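Local coordinates for cell division protein FtsI/penicillin binding protein 2 (Legionella pneumophila subsp. pneumophila ATCC 43290, PDB 4ZTK) that probably cross-links peptidoglycan during cell division, as the D,D-transpeptidase domain of a penicillin-binding protein related to serine beta-lactamases, at residues K66-E69 against S73-F76; G250-N255 against L260-G265; A125-A130 against V137-V142. All blocks are in the same frame, centred on the assembly; numbering follows the deposited sequence.

How the contacts relate
From the N terminus, contact 1 comes first, joining K66-E69 to S73-F76 across three residues of the loop between strand 56-63 and helix 83-92. Contact 3 follows, where A125-A130 and V137-V142 close over the six residues joining these segments of helices 127-133 and 136-146. Contact 2 comes last, closing a beta hairpin of strands 246-253 and 259-267 over four intervening residues. The three loops lie in series, none nesting in or crossing another. Contacts 1 and 2 touch: F76 packs on L260 and L262, and R74 lies near E254. Contact 3 stands apart in the helical part, its nearest atoms about 11 Å from contact 2 and about 17 Å from contact 1.

Contact 1 of 3, residues K66-E69 against S73-F76; sequences KGLE and SRIF
E69 meets S73 through one hydrogen bond: the S73 hydroxyl OG donates to E69 OE1 at 2.9 Å, using the OE1 lone pair anti to OE2. E69 reaches there by an extended chain, with CG anti to the backbone N (chi1 175°), and its CD settles against the R74 backbone at 3.7 Å from R74 CA. The second oxygen is used as well. A water donates to E69 OE2 at 3.1 Å and accepts from I75 N at 2.9 Å, so the two carboxylate oxygens reach S73 and, through water, the amide of I75, on either side of R74 in sequence. Although the E69 carboxylate and R74 guanidinium planes lie only 14° apart, OE2 and R74 NE are 5.7 Å apart and form no ion pair. R74 runs outstretched past E69 instead, and L68 CD2 lies at the edge of its guanidinium, near the plane, 4.0 Å from R74 NH1. Further out, a salt bridge from NH2 to E281 and a cation-pi contact with W71 hold the guanidinium. The contact lies at the surface beside the sheet: L68 and R74 touch S43 of strand 43-49, and F76 packs on L260 and L262 of strand 259-267.

Contact 2 of 3, residues G250-N255 against L260-G265; sequences GTVIEN and LALFAG
The hairpin of strands 246-253 and 259-267 forms one edge of the five-stranded antiparallel sheet of the penicillin-binding protein fold. G250 closes a Lys-Thr-Gly sequence on its outer strand, consistent with the KTG motif that borders the active site in this family. G250 and L262 form a hydrogen-bonded pair: G250 N donates to L262 O at 2.9 Å, and L262 N to G250 O at 2.7 Å. V252 and L260 form the next hydrogen-bonded pair, V252 N to L260 O and L260 N to V252 O both measuring 2.8 Å. T251 and A261 form the non-hydrogen-bonded pair between them; A261 bonds instead to I280 of strand 274-281, and T251 CA-H points at L260 O, 3.3 Å from CA.

On the face carrying V252, L260 and L262, V252 turns CG2 to the side of its own N, opposite the carbonyl carbon (chi1 -180°), and this methyl lies 3.7 Å from L262 CD1. W71 packs on L260 and F76 on L262 over this layer. T251 and A261 lie on the other face, where A261 touches L298 of helix 295-310. T251 OG1 hydrogen-bonds to G295 N and to a sulfonate oxygen of a bound buffer molecule, probably from crystallisation, beside the KTG sequence, consistent with a position in the active-site cleft. Past the strand, the less well ordered E254 reaches across L260 with its chain extended beyond CG, OE2 3.5 Å from L260 CD1.

Contact 3 of 3, residues A125-A130 against V137-V142; sequences ASLADA and VCLIRV
A chi1 of 180° swings L127 CG away from its amide and extends the side chain toward the second helix until CD1 meets V142 CG2 at 3.9 Å. The side chains cross at about a right angle, touching through these two methyls. L139 has an unusual chi1 of -95°, away from a staggered position; its branches reach the first helix with CD2 3.7 Å from A130 CB and CD1 4.3 Å from L127 CD1. A130 CB also touches C138 CB at 3.7 Å, and this small methyl therefore sits against two consecutive residues of the facing helix. All these meetings are apolar. They join helices 127-133 and 136-146, which a short link connects in the helical part of the transpeptidase fold; a Ser-Ile-Asn sequence runs from the link into the second helix, consistent with the SxN motif of penicillin-binding proteins. A capping box starts the first helix. D129 N donates weakly to S126 OG at 3.4 Å, and S126 N returns a bond to D129 OD2 at 3.2 Å, on its anti side but 33° out of the carboxylate plane. A125 N, poorly ordered at the edge of a chain break, also lies 3.3 Å from D129 OD2, a less certain bond. Helix 83-92 packs against the pair, with L139 on K83 and I86, L127 on I91 and V142 on A90, while M225 of helix 216-231 lies against L127.

Contact 1 of 3, residues K66-E69 against S73-F76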
loop_
_atom_site.group_PDB
_atom_site.type_symbol
_atom_site.label_atom_id
_atom_site.label_comp_id
_atom_site.label_asym_id
_atom_site.label_seq_id
_atom_site.Cartn_x
_atom_site.Cartn_y
_atom_site.Cartn_z
ATOM N N LYS A 66 -2.275 -9.288 -24.210
ATOM C CA LYS A 66 -1.682 -8.149 -24.899
ATOM C C LYS A 66 -2.365 -6.839 -24.532
ATOM O O LYS A 66 -3.386 -6.826 -23.846
ATOM C CB LYS A 66 -1.803 -8.349 -26.410
ATOM C CG LYS A 66 -3.235 -8.211 -26.925
ATOM C CD LYS A 66 -3.320 -8.378 -28.434
ATOM C CE LYS A 66 -4.691 -7.970 -28.958
ATOM N NZ LYS A 66 -5.799 -8.730 -28.319
ATOM N N GLY A 67 -1.786 -5.735 -24.996
ATOM C CA GLY A 67 -2.448 -4.444 -24.965
ATOM C C GLY A 67 -2.513 -3.720 -23.636
ATOM O O GLY A 67 -2.894 -2.550 -23.591
ATOM N N LEU A 68 -2.154 -4.398 -22.551
ATOM C CA LEU A 68 -2.180 -3.764 -21.238
ATOM C C LEU A 68 -1.168 -2.630 -21.142
ATOM O O LEU A 68 -0.044 -2.742 -21.634
ATOM C CB LEU A 68 -1.910 -4.779 -20.124
ATOM C CG LEU A 68 -3.053 -5.695 -19.689
ATOM C CD1 LEU A 68 -2.867 -7.085 -20.275
ATOM C CD2 LEU A 68 -3.142 -5.744 -18.169
ATOM N N GLU A 69 -1.576 -1.533 -20.512
ATOM C CA GLU A 69 -0.636 -0.480 -20.169
ATOM C C GLU A 69 0.277 -1.002 -19.074
ATOM O O GLU A 69 -0.172 -1.690 -18.158
ATOM C CB GLU A 69 -1.362 0.771 -19.684
ATOM C CG GLU A 69 -0.422 1.861 -19.193
ATOM C CD GLU A 69 -1.155 3.059 -18.631
ATOM O OE1 GLU A 69 -0.492 4.076 -18.331
ATOM O OE2 GLU A 69 -2.394 2.985 -18.488
ATOM N N SER A 73 3.446 3.051 -15.614
ATOM C CA SER A 73 2.725 4.313 -15.774
ATOM C C SER A 73 1.246 4.264 -15.366
ATOM O O SER A 73 0.608 5.308 -15.216
ATOM C CB SER A 73 2.852 4.815 -17.214
ATOM O OG SER A 73 2.401 3.839 -18.139
ATOM N N ARG A 74 0.709 3.061 -15.179
ATOM C CA ARG A 74 -0.726 2.878 -14.934
ATOM C C ARG A 74 -1.252 3.600 -13.686
ATOM O O ARG A 74 -0.650 3.539 -12.615
ATOM C CB ARG A 74 -1.065 1.385 -14.873
ATOM C CG ARG A 74 -2.531 1.066 -14.650
ATOM C CD ARG A 74 -2.803 -0.391 -14.998
ATOM N NE ARG A 74 -4.138 -0.825 -14.600
ATOM C CZ ARG A 74 -4.621 -2.044 -14.822
ATOM N NH1 ARG A 74 -3.878 -2.950 -15.443
ATOM N NH2 ARG A 74 -5.847 -2.356 -14.425
ATOM N N ILE A 75 -2.385 4.278 -13.840
ATOM C CA ILE A 75 -2.996 5.031 -12.752
ATOM C C ILE A 75 -4.134 4.239 -12.126
ATOM O O ILE A 75 -5.015 3.743 -12.825
ATOM C CB ILE A 75 -3.555 6.383 -13.244
ATOM C CG1 ILE A 75 -2.432 7.258 -13.806
ATOM C CG2 ILE A 75 -4.296 7.104 -12.115
ATOM C CD1 ILE A 75 -2.904 8.617 -14.303
ATOM N N PHE A 76 -4.117 4.125 -10.804
ATOM C CA PHE A 76 -5.141 3.361 -10.111
ATOM C C PHE A 76 -5.488 3.988 -8.767
ATOM O O PHE A 76 -4.875 4.967 -8.346
ATOM C CB PHE A 76 -4.708 1.895 -9.945
ATOM C CG PHE A 76 -3.465 1.710 -9.110
ATOM C CD1 PHE A 76 -2.207 1.948 -9.643
ATOM C CD2 PHE A 76 -3.554 1.281 -7.796
ATOM C CE1 PHE A 76 -1.067 1.776 -8.879
ATOM C CE2 PHE A 76 -2.414 1.107 -7.025
ATOM C CZ PHE A 76 -1.171 1.355 -7.570
HETATM O O HOH W 1 -3.432 5.041 -16.477
#

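Contact 2 of 3, residues G250-N255 against L260-G265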
loop_
_atom_site.group_PDB
_atom_site.type_symbol
_atom_site.label_atom_id
_atom_site.label_comp_id
_atom_site.label_asym_id
_atom_site.label_seq_id
_atom_site.Cartn_x
_atom_site.Cartn_y
_atom_site.Cartn_z
ATOM N N GLY A 250 -5.208 -4.037 0.620
ATOM C CA GLY A 250 -6.214 -3.296 -0.116
ATOM C C GLY A 250 -6.878 -4.178 -1.158
ATOM O O GLY A 250 -6.238 -5.062 -1.732
ATOM N N THR A 251 -8.168 -3.945 -1.382
ATOM C CA THR A 251 -8.916 -4.612 -2.439
ATOM C C THR A 251 -9.757 -3.571 -3.168
ATOM O O THR A 251 -10.669 -2.982 -2.593
ATOM C CB THR A 251 -9.854 -5.710 -1.885
ATOM O OG1 THR A 251 -9.112 -6.592 -1.037
ATOM C CG2 THR A 251 -10.471 -6.508 -3.020
ATOM N N VAL A 252 -9.451 -3.336 -4.436
ATOM C CA VAL A 252 -10.150 -2.308 -5.196
ATOM C C VAL A 252 -11.023 -2.923 -6.286
ATOM O O VAL A 252 -10.585 -3.818 -7.012
ATOM C CB VAL A 252 -9.148 -1.312 -5.833
ATOM C CG1 VAL A 252 -9.882 -0.235 -6.623
ATOM C CG2 VAL A 252 -8.270 -0.686 -4.761
ATOM N N ILE A 253 -12.262 -2.451 -6.387
ATOM C CA ILE A 253 -13.147 -2.841 -7.480
ATOM C C ILE A 253 -13.092 -1.783 -8.574
ATOM O O ILE A 253 -13.520 -0.649 -8.364
ATOM C CB ILE A 253 -14.619 -2.944 -7.025
ATOM C CG1 ILE A 253 -14.720 -3.476 -5.593
ATOM C CG2 ILE A 253 -15.429 -3.796 -8.001
ATOM C CD1 ILE A 253 -14.320 -4.913 -5.449
ATOM N N GLU A 254 -12.563 -2.140 -9.740
ATOM C CA GLU A 254 -12.617 -1.239 -10.884
ATOM C C GLU A 254 -13.952 -1.409 -11.609
ATOM O O GLU A 254 -14.953 -1.765 -10.985
ATOM C CB GLU A 254 -11.429 -1.458 -11.824
ATOM C CG GLU A 254 -10.087 -1.067 -11.210
ATOM C CD GLU A 254 -8.998 -0.850 -12.249
ATOM O OE1 GLU A 254 -9.147 -1.344 -13.387
ATOM O OE2 GLU A 254 -7.993 -0.177 -11.927
ATOM N N ASN A 255 -13.971 -1.152 -12.913
ATOM C CA ASN A 255 -15.210 -1.233 -13.685
ATOM C C ASN A 255 -15.844 -2.624 -13.654
ATOM O O ASN A 255 -15.144 -3.635 -13.710
ATOM C CB ASN A 255 -14.984 -0.778 -15.129
ATOM C CG ASN A 255 -13.989 -1.653 -15.867
ATOM O OD1 ASN A 255 -14.355 -2.675 -16.450
ATOM N ND2 ASN A 255 -12.722 -1.254 -15.850
ATOM N N LEU A 260 -8.516 -5.346 -8.102
ATOM C CA LEU A 260 -7.105 -5.174 -7.784
ATOM C C LEU A 260 -6.897 -5.638 -6.350
ATOM O O LEU A 260 -7.610 -5.207 -5.441
ATOM C CB LEU A 260 -6.672 -3.709 -7.923
ATOM C CG LEU A 260 -6.731 -3.062 -9.310
ATOM C CD1 LEU A 260 -6.209 -1.630 -9.250
ATOM C CD2 LEU A 260 -5.938 -3.874 -10.322
ATOM N N ALA A 261 -5.935 -6.529 -6.153
ATOM C CA ALA A 261 -5.578 -6.988 -4.817
ATOM C C ALA A 261 -4.210 -6.424 -4.444
ATOM O O ALA A 261 -3.220 -6.668 -5.132
ATOM C CB ALA A 261 -5.571 -8.505 -4.766
ATOM N N LEU A 262 -4.162 -5.674 -3.349
ATOM C CA LEU A 262 -2.973 -4.904 -3.006
ATOM C C LEU A 262 -2.426 -5.253 -1.637
ATOM O O LEU A 262 -3.184 -5.569 -0.724
ATOM C CB LEU A 262 -3.287 -3.402 -3.016
ATOM C CG LEU A 262 -3.849 -2.728 -4.265
ATOM C CD1 LEU A 262 -5.356 -2.922 -4.349
ATOM C CD2 LEU A 262 -3.491 -1.247 -4.261
ATOM N N PHE A 263 -1.106 -5.167 -1.494
ATOM C CA PHE A 263 -0.488 -5.193 -0.176
ATOM C C PHE A 263 0.760 -4.330 -0.173
ATOM O O PHE A 263 1.653 -4.510 -0.993
ATOM C CB PHE A 263 -0.156 -6.615 0.280
ATOM C CG PHE A 263 0.217 -6.709 1.738
ATOM C CD1 PHE A 263 -0.756 -6.655 2.721
ATOM C CD2 PHE A 263 1.539 -6.847 2.124
ATOM C CE1 PHE A 263 -0.419 -6.741 4.066
ATOM C CE2 PHE A 263 1.886 -6.940 3.466
ATOM C CZ PHE A 263 0.907 -6.884 4.439
ATOM N N ALA A 264 0.804 -3.384 0.754
ATOM C CA ALA A 264 1.910 -2.449 0.856
ATOM C C ALA A 264 2.487 -2.540 2.253
ATOM O O ALA A 264 1.748 -2.597 3.227
ATOM C CB ALA A 264 1.429 -1.036 0.579
ATOM N N GLY A 265 3.808 -2.555 2.356
ATOM C CA GLY A 265 4.432 -2.653 3.658
ATOM C C GLY A 265 5.937 -2.490 3.647
ATOM O O GLY A 265 6.530 -2.105 2.641
#

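Contact 3 of 3, residues A125-A130 against V137-V142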
loop_
_atom_site.group_PDB
_atom_site.type_symbol
_atom_site.label_atom_id
_atom_site.label_comp_id
_atom_site.label_asym_id
_atom_site.label_seq_id
_atom_site.Cartn_x
_atom_site.Cartn_y
_atom_site.Cartn_z
ATOM N N ALA A 125 -12.770 -1.754 19.823
ATOM C CA ALA A 125 -13.204 -0.937 18.696
ATOM C C ALA A 125 -12.353 0.325 18.570
ATOM O O ALA A 125 -12.873 1.414 18.320
ATOM C CB ALA A 125 -14.675 -0.579 18.841
ATOM N N SER A 126 -11.044 0.167 18.742
ATOM C CA SER A 126 -10.110 1.289 18.687
ATOM C C SER A 126 -9.657 1.584 17.260
ATOM O O SER A 126 -9.981 0.848 16.326
ATOM C CB SER A 126 -8.885 1.003 19.560
ATOM O OG SER A 126 -8.156 -0.107 19.056
ATOM N N LEU A 127 -8.903 2.663 17.097
ATOM C CA LEU A 127 -8.400 3.024 15.783
ATOM C C LEU A 127 -7.464 1.931 15.279
ATOM O O LEU A 127 -7.468 1.598 14.093
ATOM C CB LEU A 127 -7.698 4.384 15.820
ATOM C CG LEU A 127 -7.112 4.886 14.498
ATOM C CD1 LEU A 127 -8.144 4.859 13.378
ATOM C CD2 LEU A 127 -6.556 6.288 14.673
ATOM N N ALA A 128 -6.683 1.359 16.192
ATOM C CA ALA A 128 -5.771 0.273 15.850
ATOM C C ALA A 128 -6.536 -0.931 15.315
ATOM O O ALA A 128 -6.103 -1.581 14.367
ATOM C CB ALA A 128 -4.943 -0.123 17.063
ATOM N N ASP A 129 -7.676 -1.222 15.932
ATOM C CA ASP A 129 -8.519 -2.336 15.511
ATOM C C ASP A 129 -9.097 -2.068 14.127
ATOM O O ASP A 129 -9.209 -2.976 13.301
ATOM C CB ASP A 129 -9.662 -2.553 16.509
ATOM C CG ASP A 129 -9.183 -3.084 17.845
ATOM O OD1 ASP A 129 -8.147 -3.783 17.870
ATOM O OD2 ASP A 129 -9.846 -2.809 18.870
ATOM N N ALA A 130 -9.470 -0.813 13.889
ATOM C CA ALA A 130 -10.071 -0.412 12.623
ATOM C C ALA A 130 -9.073 -0.510 11.474
ATOM O O ALA A 130 -9.442 -0.864 10.359
ATOM C CB ALA A 130 -10.651 1.000 12.725
ATOM N N VAL A 137 -16.257 2.159 7.875
ATOM C CA VAL A 137 -17.068 3.176 8.544
ATOM C C VAL A 137 -16.252 3.944 9.588
ATOM O O VAL A 137 -16.386 5.159 9.711
ATOM C CB VAL A 137 -18.355 2.577 9.162
ATOM C CG1 VAL A 137 -19.066 3.597 10.047
ATOM C CG2 VAL A 137 -19.287 2.100 8.060
ATOM N N CYS A 138 -15.376 3.243 10.303
ATOM C CA CYS A 138 -14.548 3.888 11.320
ATOM C C CYS A 138 -13.524 4.851 10.727
ATOM O O CYS A 138 -13.391 5.979 11.201
ATOM C CB CYS A 138 -13.850 2.857 12.212
ATOM S SG CYS A 138 -14.988 1.903 13.261
ATOM N N LEU A 139 -12.798 4.411 9.704
ATOM C CA LEU A 139 -11.811 5.280 9.072
ATOM C C LEU A 139 -12.472 6.481 8.402
ATOM O O LEU A 139 -11.911 7.583 8.385
ATOM C CB LEU A 139 -10.943 4.513 8.070
ATOM C CG LEU A 139 -9.614 3.984 8.617
ATOM C CD1 LEU A 139 -8.724 5.133 9.078
ATOM C CD2 LEU A 139 -9.853 3.005 9.752
ATOM N N ILE A 140 -13.663 6.270 7.853
ATOM C CA ILE A 140 -14.400 7.369 7.249
ATOM C C ILE A 140 -14.744 8.412 8.308
ATOM O O ILE A 140 -14.560 9.613 8.100
ATOM C CB ILE A 140 -15.685 6.898 6.567
ATOM C CG1 ILE A 140 -15.362 6.132 5.283
ATOM C CG2 ILE A 140 -16.538 8.097 6.234
ATOM C CD1 ILE A 140 -16.587 5.490 4.623
ATOM N N ARG A 141 -15.233 7.941 9.450
ATOM C CA ARG A 141 -15.555 8.826 10.560
ATOM C C ARG A 141 -14.306 9.578 11.014
ATOM O O ARG A 141 -14.351 10.781 11.251
ATOM C CB ARG A 141 -16.176 8.038 11.719
ATOM C CG ARG A 141 -16.483 8.881 12.943
ATOM C CD ARG A 141 -17.482 8.195 13.869
ATOM N NE ARG A 141 -17.074 6.836 14.220
ATOM C CZ ARG A 141 -17.679 6.091 15.141
ATOM N NH1 ARG A 141 -17.245 4.862 15.398
ATOM N NH2 ARG A 141 -18.715 6.576 15.810
ATOM N N VAL A 142 -13.191 8.866 11.115
ATOM C CA VAL A 142 -11.922 9.485 11.472
ATOM C C VAL A 142 -11.569 10.610 10.495
ATOM O O VAL A 142 -11.221 11.716 10.905
ATOM C CB VAL A 142 -10.795 8.433 11.518
ATOM C CG1 VAL A 142 -9.430 9.096 11.491
ATOM C CG2 VAL A 142 -10.946 7.563 12.757
#